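PDB 1YA6: DNA alpha-glucosyltransferase from Enterobacteria phage T4, which is a phage glycosyltransferase of the GT-B class, built from two Rossmann-like domains. Local coordinates for residues E254-R259 against P271-D276. Numbering follows the deposited sequence.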
# COMPACT_ATOMS: atom_id res chain seq x y z
N GLU C 254 -24.47 -1.90 2.33
CA GLU C 254 -25.07 -1.34 1.11
C GLU C 254 -23.90 -1.11 0.15
O GLU C 254 -22.97 -0.37 0.46
CB GLU C 254 -25.78 -0.01 1.41
CG GLU C 254 -27.18 -0.16 2.02
CD GLU C 254 -27.65 1.11 2.75
OE1 GLU C 254 -28.86 1.24 3.03
OE2 GLU C 254 -26.79 1.97 3.05
N TYR C 255 -23.96 -1.74 -1.02
CA TYR C 255 -22.86 -1.66 -1.99
C TYR C 255 -22.96 -0.57 -3.07
O TYR C 255 -24.01 -0.40 -3.69
CB TYR C 255 -22.69 -3.02 -2.67
CG TYR C 255 -21.26 -3.33 -3.08
CD1 TYR C 255 -20.35 -3.83 -2.16
CD2 TYR C 255 -20.83 -3.10 -4.38
CE1 TYR C 255 -19.03 -4.10 -2.53
CE2 TYR C 255 -19.52 -3.36 -4.76
CZ TYR C 255 -18.62 -3.86 -3.83
OH TYR C 255 -17.33 -4.15 -4.20
N TYR C 256 -21.85 0.14 -3.29
CA TYR C 256 -21.78 1.20 -4.30
C TYR C 256 -20.56 1.06 -5.19
O TYR C 256 -19.54 0.51 -4.78
CB TYR C 256 -21.70 2.59 -3.66
CG TYR C 256 -22.75 2.86 -2.63
CD1 TYR C 256 -22.58 2.44 -1.31
CD2 TYR C 256 -23.94 3.52 -2.98
CE1 TYR C 256 -23.57 2.64 -0.36
CE2 TYR C 256 -24.94 3.73 -2.04
CZ TYR C 256 -24.75 3.29 -0.73
OH TYR C 256 -25.75 3.45 0.20
N GLY C 257 -20.69 1.59 -6.40
CA GLY C 257 -19.60 1.59 -7.35
C GLY C 257 -19.09 3.03 -7.38
O GLY C 257 -19.73 3.92 -6.81
N ASN C 258 -17.96 3.28 -8.03
CA ASN C 258 -17.41 4.63 -8.08
C ASN C 258 -18.32 5.68 -8.70
O ASN C 258 -18.23 6.87 -8.36
CB ASN C 258 -16.07 4.63 -8.80
CG ASN C 258 -14.94 4.20 -7.91
OD1 ASN C 258 -14.72 4.77 -6.84
ND2 ASN C 258 -14.20 3.19 -8.34
N ARG C 259 -19.20 5.26 -9.61
CA ARG C 259 -20.11 6.18 -10.27
C ARG C 259 -21.38 6.39 -9.44
O ARG C 259 -22.13 7.35 -9.67
CB ARG C 259 -20.45 5.67 -11.66
CG ARG C 259 -19.25 5.67 -12.60
CD ARG C 259 -19.39 4.62 -13.69
NE ARG C 259 -20.56 4.84 -14.54
CZ ARG C 259 -21.04 3.94 -15.39
NH1 ARG C 259 -20.46 2.75 -15.50
NH2 ARG C 259 -22.11 4.22 -16.12
N PRO C 271 -26.23 0.84 7.89
CA PRO C 271 -25.26 -0.24 7.84
C PRO C 271 -24.03 0.26 7.10
O PRO C 271 -24.09 1.29 6.42
CB PRO C 271 -26.00 -1.32 7.07
CG PRO C 271 -26.72 -0.51 6.04
CD PRO C 271 -27.26 0.67 6.84
N ALA C 272 -22.92 -0.46 7.23
CA ALA C 272 -21.68 -0.09 6.56
C ALA C 272 -21.88 0.13 5.06
O ALA C 272 -22.46 -0.71 4.35
CB ALA C 272 -20.62 -1.16 6.80
N GLN C 273 -21.41 1.28 4.57
CA GLN C 273 -21.50 1.61 3.16
C GLN C 273 -20.19 1.09 2.57
O GLN C 273 -19.11 1.43 3.06
CB GLN C 273 -21.62 3.12 2.94
CG GLN C 273 -22.76 3.85 3.69
CD GLN C 273 -24.15 3.25 3.42
OE1 GLN C 273 -24.64 2.43 4.21
NE2 GLN C 273 -24.77 3.65 2.32
N ILE C 274 -20.29 0.27 1.54
CA ILE C 274 -19.12 -0.32 0.93
C ILE C 274 -18.90 0.15 -0.49
O ILE C 274 -19.77 0.05 -1.35
CB ILE C 274 -19.23 -1.88 0.92
CG1 ILE C 274 -19.68 -2.37 2.30
CG2 ILE C 274 -17.89 -2.51 0.53
CD1 ILE C 274 -18.84 -1.86 3.46
N LEU C 275 -17.70 0.67 -0.74
CA LEU C 275 -17.34 1.14 -2.06
C LEU C 275 -16.33 0.13 -2.57
O LEU C 275 -15.50 -0.33 -1.78
CB LEU C 275 -16.71 2.53 -1.94
CG LEU C 275 -15.99 3.14 -3.13
CD1 LEU C 275 -16.90 3.18 -4.33
CD2 LEU C 275 -15.51 4.52 -2.76
N ASP C 276 -16.39 -0.26 -3.85
CA ASP C 276 -15.42 -1.23 -4.34
C ASP C 276 -14.12 -0.57 -4.78
O ASP C 276 -13.81 0.55 -4.35
CB ASP C 276 -16.00 -2.08 -5.48
CG ASP C 276 -16.21 -1.31 -6.75
OD1 ASP C 276 -16.58 -1.95 -7.77
OD2 ASP C 276 -16.00 -0.08 -6.74
O HOH W 1 -16.85 0.97 -9.55
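The carbonyl oxygen of I274 accepts the shortest sound polar bond here, from Y256 N at 2.8 Å, and is touched again by a CA-H...O contact from Y255 CA at 3.6 Å. Two successive residues of 254-256 thus grip one acceptor, and the oxygen lies over one face of the Y255 ring, displaced toward its rim. The neighbouring bonds follow the parallel pattern, in which the backbone of one strand reaches alternately forward and back across the other: E254 N donates to A272 O at 3.1 Å, and E254 O takes a straight bond from I274 N at 3.0 Å. Register pairs E254 with Q273, Y255 with I274 and Y256 with L275, while the strand axes diverge by 25°. Toward the C-terminal end the last bond, D276 N to Y256 O at 3.4 Å, is weak.

Side chains sort by face. Y255 shares one with I274: its CE1 meets the CG2 methyl at 3.6 Å, a branch set anti to the backbone N of I274, and the two side chains cross at about a right angle. The ring is held at its far end by a hydrogen bond from OH to L237 O, and F243 meets it at a steep angle. E254, Q273, Y256 and L275 lie on the other face, where the extended E254 chain carries its CD to within 3.8 Å of P271 CG.

Beyond the strands a water bridges the loops, accepting from N258 N and donating to D276 OD2, while L275 CD1 packs against N258 OD1. The N258 side chain is about 7 Å from bound uridine-5'-diphosphate. Strand 253-256 is one outer strand of the sheet, and 272-275 joins it to 231-235 in the parallel sheet of a Rossmann-like GT-B domain, whose strand ends lead loops toward the nucleotide site.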